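Local coordinates for xylanase and alpha-amylase inhibitor protein (Scadoxus multiflorus, PDB 3MU7) that inhibits xylanase and alpha-amylase and is built on the TIM-barrel fold of glycosyl hydrolase family 18, at residues V68-S73 with A116-I121; E149-A154 with T173-W178. One frame throughout, in Å; residues are numbered along the deposited sequence.

Contacts 1 and 2 are both buried in the wall of one parallel barrel, their centres about 11 Å apart. Strands 120-125 and 151-154, one from each contact, are neighbours in the sheet, and Asp119 O lies 2.8 Å from Ala151 N, a probable hydrogen bond. Each begins alike: an aspartate of the second segment takes a backbone N-H of the first on its carboxylate and returns its own N-H to the same residue. Beyond that the chemistry parts. Contact 1 packs aliphatic side chains and passes a side-chain-free glycine, whereas contact 2 adds the rings of Phe174 and Trp178, one on a methyl, the other beside a threonine.

Contact 1: residues V68-S73 with A116-I121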
loop_
_atom_site.group_PDB
_atom_site.type_symbol
_atom_site.label_atom_id
_atom_site.label_comp_id
_atom_site.label_asym_id
_atom_site.label_seq_id
_atom_site.Cartn_x
_atom_site.Cartn_y
_atom_site.Cartn_z
ATOM N N VAL A 68 -12.500 -8.325 -0.820
ATOM C CA VAL A 68 -11.410 -7.410 -0.497
ATOM C C VAL A 68 -10.060 -8.035 -0.841
ATOM O O VAL A 68 -9.754 -9.158 -0.417
ATOM C CB VAL A 68 -11.467 -7.011 0.997
ATOM C CG1 VAL A 68 -10.415 -5.954 1.300
ATOM C CG2 VAL A 68 -12.846 -6.501 1.370
ATOM N N LYS A 69 -9.255 -7.326 -1.618
ATOM C CA LYS A 69 -7.905 -7.786 -1.923
ATOM C C LYS A 69 -6.979 -7.457 -0.763
ATOM O O LYS A 69 -7.032 -6.357 -0.202
ATOM C CB LYS A 69 -7.393 -7.151 -3.212
ATOM C CG LYS A 69 -8.116 -7.636 -4.466
ATOM C CD LYS A 69 -7.505 -7.072 -5.737
ATOM C CE LYS A 69 -7.978 -7.850 -6.961
ATOM N NZ LYS A 69 -7.417 -7.295 -8.224
ATOM N N VAL A 70 -6.141 -8.421 -0.403
ATOM C CA VAL A 70 -5.234 -8.278 0.727
ATOM C C VAL A 70 -3.798 -8.370 0.236
ATOM O O VAL A 70 -3.401 -9.374 -0.371
ATOM C CB VAL A 70 -5.490 -9.356 1.801
ATOM C CG1 VAL A 70 -4.597 -9.123 2.998
ATOM C CG2 VAL A 70 -6.958 -9.356 2.233
ATOM N N LEU A 71 -3.029 -7.319 0.500
ATOM C CA LEU A 71 -1.632 -7.232 0.061
ATOM C C LEU A 71 -0.719 -7.228 1.263
ATOM O O LEU A 71 -1.131 -6.852 2.363
ATOM C CB LEU A 71 -1.391 -5.949 -0.735
ATOM C CG LEU A 71 -2.372 -5.583 -1.844
ATOM C CD1 LEU A 71 -1.998 -4.237 -2.457
ATOM C CD2 LEU A 71 -2.444 -6.643 -2.904
ATOM N N LEU A 72 0.522 -7.657 1.055
ATOM C CA LEU A 72 1.579 -7.454 2.031
ATOM C C LEU A 72 2.466 -6.327 1.549
ATOM O O LEU A 72 2.923 -6.316 0.397
ATOM C CB LEU A 72 2.439 -8.707 2.210
ATOM C CG LEU A 72 3.673 -8.580 3.116
ATOM C CD1 LEU A 72 3.283 -8.292 4.567
ATOM C CD2 LEU A 72 4.545 -9.823 3.022
ATOM N N SER A 73 2.713 -5.376 2.437
ATOM C CA SER A 73 3.595 -4.265 2.133
ATOM C C SER A 73 5.010 -4.519 2.640
ATOM O O SER A 73 5.213 -4.873 3.812
ATOM C CB SER A 73 3.037 -2.984 2.735
ATOM O OG SER A 73 3.770 -1.852 2.299
ATOM N N ALA A 116 -2.850 -19.001 3.954
ATOM C CA ALA A 116 -3.404 -17.895 3.177
ATOM C C ALA A 116 -2.517 -17.601 1.972
ATOM O O ALA A 116 -1.290 -17.778 2.029
ATOM C CB ALA A 116 -3.532 -16.664 4.038
ATOM N N VAL A 117 -3.152 -17.188 0.883
ATOM C CA VAL A 117 -2.450 -16.762 -0.319
ATOM C C VAL A 117 -2.889 -15.334 -0.583
ATOM O O VAL A 117 -4.067 -15.064 -0.814
ATOM C CB VAL A 117 -2.767 -17.665 -1.532
ATOM C CG1 VAL A 117 -2.071 -17.141 -2.782
ATOM C CG2 VAL A 117 -2.346 -19.109 -1.253
ATOM N N LEU A 118 -1.933 -14.418 -0.531
ATOM C CA LEU A 118 -2.220 -12.996 -0.668
ATOM C C LEU A 118 -2.472 -12.593 -2.109
ATOM O O LEU A 118 -2.116 -13.313 -3.049
ATOM C CB LEU A 118 -1.082 -12.164 -0.083
ATOM C CG LEU A 118 -0.771 -12.381 1.394
ATOM C CD1 LEU A 118 0.244 -11.349 1.829
ATOM C CD2 LEU A 118 -2.022 -12.289 2.254
ATOM N N ASP A 119 -3.085 -11.426 -2.273
ATOM C CA ASP A 119 -3.420 -10.902 -3.582
ATOM C C ASP A 119 -2.337 -10.049 -4.217
ATOM O O ASP A 119 -2.506 -9.591 -5.342
ATOM C CB ASP A 119 -4.731 -10.139 -3.502
ATOM C CG ASP A 119 -5.863 -11.022 -3.054
ATOM O OD1 ASP A 119 -6.236 -11.927 -3.832
ATOM O OD2 ASP A 119 -6.345 -10.843 -1.920
ATOM N N GLY A 120 -1.228 -9.837 -3.515
ATOM C CA GLY A 120 -0.134 -9.073 -4.090
ATOM C C GLY A 120 0.799 -8.479 -3.068
ATOM O O GLY A 120 0.654 -8.698 -1.855
ATOM N N ILE A 121 1.756 -7.714 -3.592
ATOM C CA ILE A 121 2.819 -7.092 -2.816
ATOM C C ILE A 121 2.836 -5.599 -3.077
ATOM O O ILE A 121 2.798 -5.163 -4.231
ATOM C CB ILE A 121 4.215 -7.684 -3.186
ATOM C CG1 ILE A 121 4.260 -9.215 -3.013
ATOM C CG2 ILE A 121 5.338 -6.974 -2.422
ATOM C CD1 ILE A 121 4.026 -9.706 -1.595
#
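Leu118 lays its branches against strand 69-76: CD1 presses on Leu72 CB at 3.5 Å, a tight carbon contact, while CD2 lies 4.1 Å from Val70 CG1, the two side chains crossing at a slant. Asp119 follows with a two-way grip on Val70. Its N donates to Val70 O (2.8 Å), and its side chain, turned beside its own N with CG anti to the carbonyl carbon (chi1 -61°), brings OD2 2.9 Å from Val70 N. This bond is almost straight, 173° at the hydrogen, and meets OD2 on its anti side, slightly out of the carboxylate plane. OD2 also accepts from Gln64 NE2, so two donors hold the one oxygen. With an alanine here, Val70 N and the Gln64 amide would probably lose their shared acceptor, and the start of the strand pairing would be held less firmly. Gly120 passes under Leu71, whose CD2 reaches 3.5 Å from Gly120 N; a CB there would crowd that methyl and jam against the preceding carbonyl. Gly120 N is buried without a partner, but its O accepts from Leu72 N at 3.1 Å. Ile121 pairs in parallel register with Leu72, on the same face of the sheet, and its CA lies 3.3 Å from Leu72 O in a CA-H...O contact. These are neighbouring parallel strands of the family 18 TIM barrel. Outside its wall, Leu72 and Leu118 meet Phe100 of helix 86-101, and Val70 meets Cys63 of helix 56-65. Strand 29-37 flanks strand 69-76, and on the far side of strand 120-125 comes strand 151-154.

Contact 2: residues E149-A154 with T173-W178; sequences EFALTA and TFDAIW
Strand 151-154, helix 166-170 and strand 176-180 form a beta-alpha-beta unit of the TIM barrel, and its two parallel strands meet here. Asp175 ties the entry: OD2 takes the N-H of Leu152 on its anti lone pair at 2.8 Å, nearly straight at 169°, and Asp175 N returns a more bent bond to Leu152 O. The same OD2 forms a salt bridge with Arg144 of helix 133-144, which probably steadies the carboxylate, while water 1 bridges Asp175 OD1 and Glu149 OE2. Farther along, Ala176 O accepts from Ala154 N (3.2 Å), and Trp178 N donates to Ala154 O.

Phe174 is sandwiched between methyls. Ala154 CB sits 3.6 Å from the ring centroid, just 5° off the normal, in a CH-pi contact, and Thr173 CG2 lies over the opposite face; helix 166-170 adds Val168 and Ile169. On the other side of the sheet Trp178 has an unusual chi1 of 9°, CG nearly eclipsing the backbone N, which swings its indole back across Thr153. Asp122 OD1 hydrogen-bonds both Trp178 NE1 and Thr153 OG1, tying the two side chains to one oxygen. Beside that shared oxygen the threonine lies obliquely against the benzo part of the indole, with Thr153 OG1 3.4 Å and CB 3.5 Å from Trp178 CZ2.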
loop_
_atom_site.group_PDB
_atom_site.type_symbol
_atom_site.label_atom_id
_atom_site.label_comp_id
_atom_site.label_asym_id
_atom_site.label_seq_id
_atom_site.Cartn_x
_atom_site.Cartn_y
_atom_site.Cartn_z
ATOM N N GLU A 149 -1.610 -15.450 -10.480
ATOM C CA GLU A 149 -1.689 -14.024 -10.758
ATOM C C GLU A 149 -1.867 -13.255 -9.450
ATOM O O GLU A 149 -2.696 -13.613 -8.614
ATOM C CB GLU A 149 -2.846 -13.750 -11.732
ATOM C CG GLU A 149 -3.411 -12.325 -11.736
ATOM C CD GLU A 149 -2.492 -11.295 -12.381
ATOM O OE1 GLU A 149 -1.349 -11.637 -12.756
ATOM O OE2 GLU A 149 -2.921 -10.129 -12.514
ATOM N N PHE A 150 -1.070 -12.205 -9.274
ATOM C CA PHE A 150 -1.190 -11.306 -8.126
ATOM C C PHE A 150 -0.829 -9.897 -8.571
ATOM O O PHE A 150 -0.272 -9.714 -9.650
ATOM C CB PHE A 150 -0.270 -11.755 -6.987
ATOM C CG PHE A 150 1.180 -11.872 -7.390
ATOM C CD1 PHE A 150 2.018 -10.762 -7.353
ATOM C CD2 PHE A 150 1.702 -13.091 -7.825
ATOM C CE1 PHE A 150 3.350 -10.866 -7.739
ATOM C CE2 PHE A 150 3.031 -13.200 -8.204
ATOM C CZ PHE A 150 3.854 -12.087 -8.163
ATOM N N ALA A 151 -1.126 -8.913 -7.729
ATOM C CA ALA A 151 -0.840 -7.515 -8.025
ATOM C C ALA A 151 0.489 -7.043 -7.456
ATOM O O ALA A 151 0.974 -7.551 -6.443
ATOM C CB ALA A 151 -1.960 -6.639 -7.502
ATOM N N LEU A 152 1.064 -6.045 -8.123
ATOM C CA LEU A 152 2.190 -5.291 -7.596
ATOM C C LEU A 152 1.772 -3.841 -7.489
ATOM O O LEU A 152 1.270 -3.255 -8.454
ATOM C CB LEU A 152 3.418 -5.432 -8.498
ATOM C CG LEU A 152 4.041 -6.834 -8.539
ATOM C CD1 LEU A 152 5.083 -6.948 -9.650
ATOM C CD2 LEU A 152 4.623 -7.222 -7.189
ATOM N N THR A 153 1.956 -3.260 -6.306
ATOM C CA THR A 153 1.590 -1.863 -6.090
ATOM C C THR A 153 2.752 -1.118 -5.464
ATOM O O THR A 153 3.702 -1.739 -4.988
ATOM C CB THR A 153 0.335 -1.734 -5.201
ATOM O OG1 THR A 153 0.611 -2.264 -3.904
ATOM C CG2 THR A 153 -0.846 -2.493 -5.791
ATOM N N ALA A 154 2.694 0.213 -5.485
ATOM C CA ALA A 154 3.742 1.035 -4.883
ATOM C C ALA A 154 3.148 2.229 -4.150
ATOM O O ALA A 154 2.069 2.721 -4.505
ATOM C CB ALA A 154 4.746 1.501 -5.934
ATOM N N THR A 173 5.589 -1.509 -14.252
ATOM C CA THR A 173 5.358 -2.805 -13.612
ATOM C C THR A 173 4.197 -2.811 -12.607
ATOM O O THR A 173 3.613 -3.864 -12.360
ATOM C CB THR A 173 6.670 -3.330 -12.954
ATOM O OG1 THR A 173 6.576 -4.737 -12.663
ATOM C CG2 THR A 173 7.026 -2.538 -11.700
ATOM N N PHE A 174 3.853 -1.655 -12.038
ATOM C CA PHE A 174 2.835 -1.617 -10.986
ATOM C C PHE A 174 1.425 -1.546 -11.535
ATOM O O PHE A 174 1.120 -0.730 -12.417
ATOM C CB PHE A 174 3.085 -0.473 -10.001
ATOM C CG PHE A 174 4.389 -0.598 -9.273
ATOM C CD1 PHE A 174 5.431 0.277 -9.545
ATOM C CD2 PHE A 174 4.584 -1.609 -8.330
ATOM C CE1 PHE A 174 6.650 0.149 -8.886
ATOM C CE2 PHE A 174 5.792 -1.742 -7.672
ATOM C CZ PHE A 174 6.828 -0.859 -7.942
ATOM N N ASP A 175 0.565 -2.408 -11.005
ATOM C CA ASP A 175 -0.853 -2.398 -11.328
ATOM C C ASP A 175 -1.546 -1.153 -10.807
ATOM O O ASP A 175 -2.503 -0.667 -11.412
ATOM C CB ASP A 175 -1.513 -3.637 -10.740
ATOM C CG ASP A 175 -0.952 -4.903 -11.324
ATOM O OD1 ASP A 175 -1.239 -5.184 -12.506
ATOM O OD2 ASP A 175 -0.192 -5.598 -10.630
ATOM N N ALA A 176 -1.068 -0.651 -9.668
ATOM C CA ALA A 176 -1.616 0.544 -9.054
ATOM C C ALA A 176 -0.551 1.185 -8.206
ATOM O O ALA A 176 0.357 0.520 -7.706
ATOM C CB ALA A 176 -2.829 0.215 -8.199
ATOM N N ILE A 177 -0.657 2.493 -8.059
ATOM C CA ILE A 177 0.159 3.199 -7.091
ATOM C C ILE A 177 -0.744 4.078 -6.248
ATOM O O ILE A 177 -1.766 4.571 -6.728
ATOM C CB ILE A 177 1.284 4.018 -7.750
ATOM C CG1 ILE A 177 0.743 5.271 -8.427
ATOM C CG2 ILE A 177 2.134 3.138 -8.678
ATOM C CD1 ILE A 177 1.817 6.169 -8.956
ATOM N N TRP A 178 -0.400 4.227 -4.977
ATOM C CA TRP A 178 -1.057 5.203 -4.101
ATOM C C TRP A 178 0.012 6.181 -3.677
ATOM O O TRP A 178 0.988 5.820 -3.003
ATOM C CB TRP A 178 -1.743 4.570 -2.879
ATOM C CG TRP A 178 -1.441 3.121 -2.693
ATOM C CD1 TRP A 178 -0.330 2.583 -2.107
ATOM C CD2 TRP A 178 -2.253 2.017 -3.113
ATOM N NE1 TRP A 178 -0.400 1.207 -2.146
ATOM C CE2 TRP A 178 -1.570 0.836 -2.756
ATOM C CE3 TRP A 178 -3.493 1.911 -3.759
ATOM C CZ2 TRP A 178 -2.089 -0.438 -3.018
ATOM C CZ3 TRP A 178 -4.001 0.644 -4.029
ATOM C CH2 TRP A 178 -3.301 -0.511 -3.656
HETATM O O HOH W 1 -1.297 -8.114 -12.142
#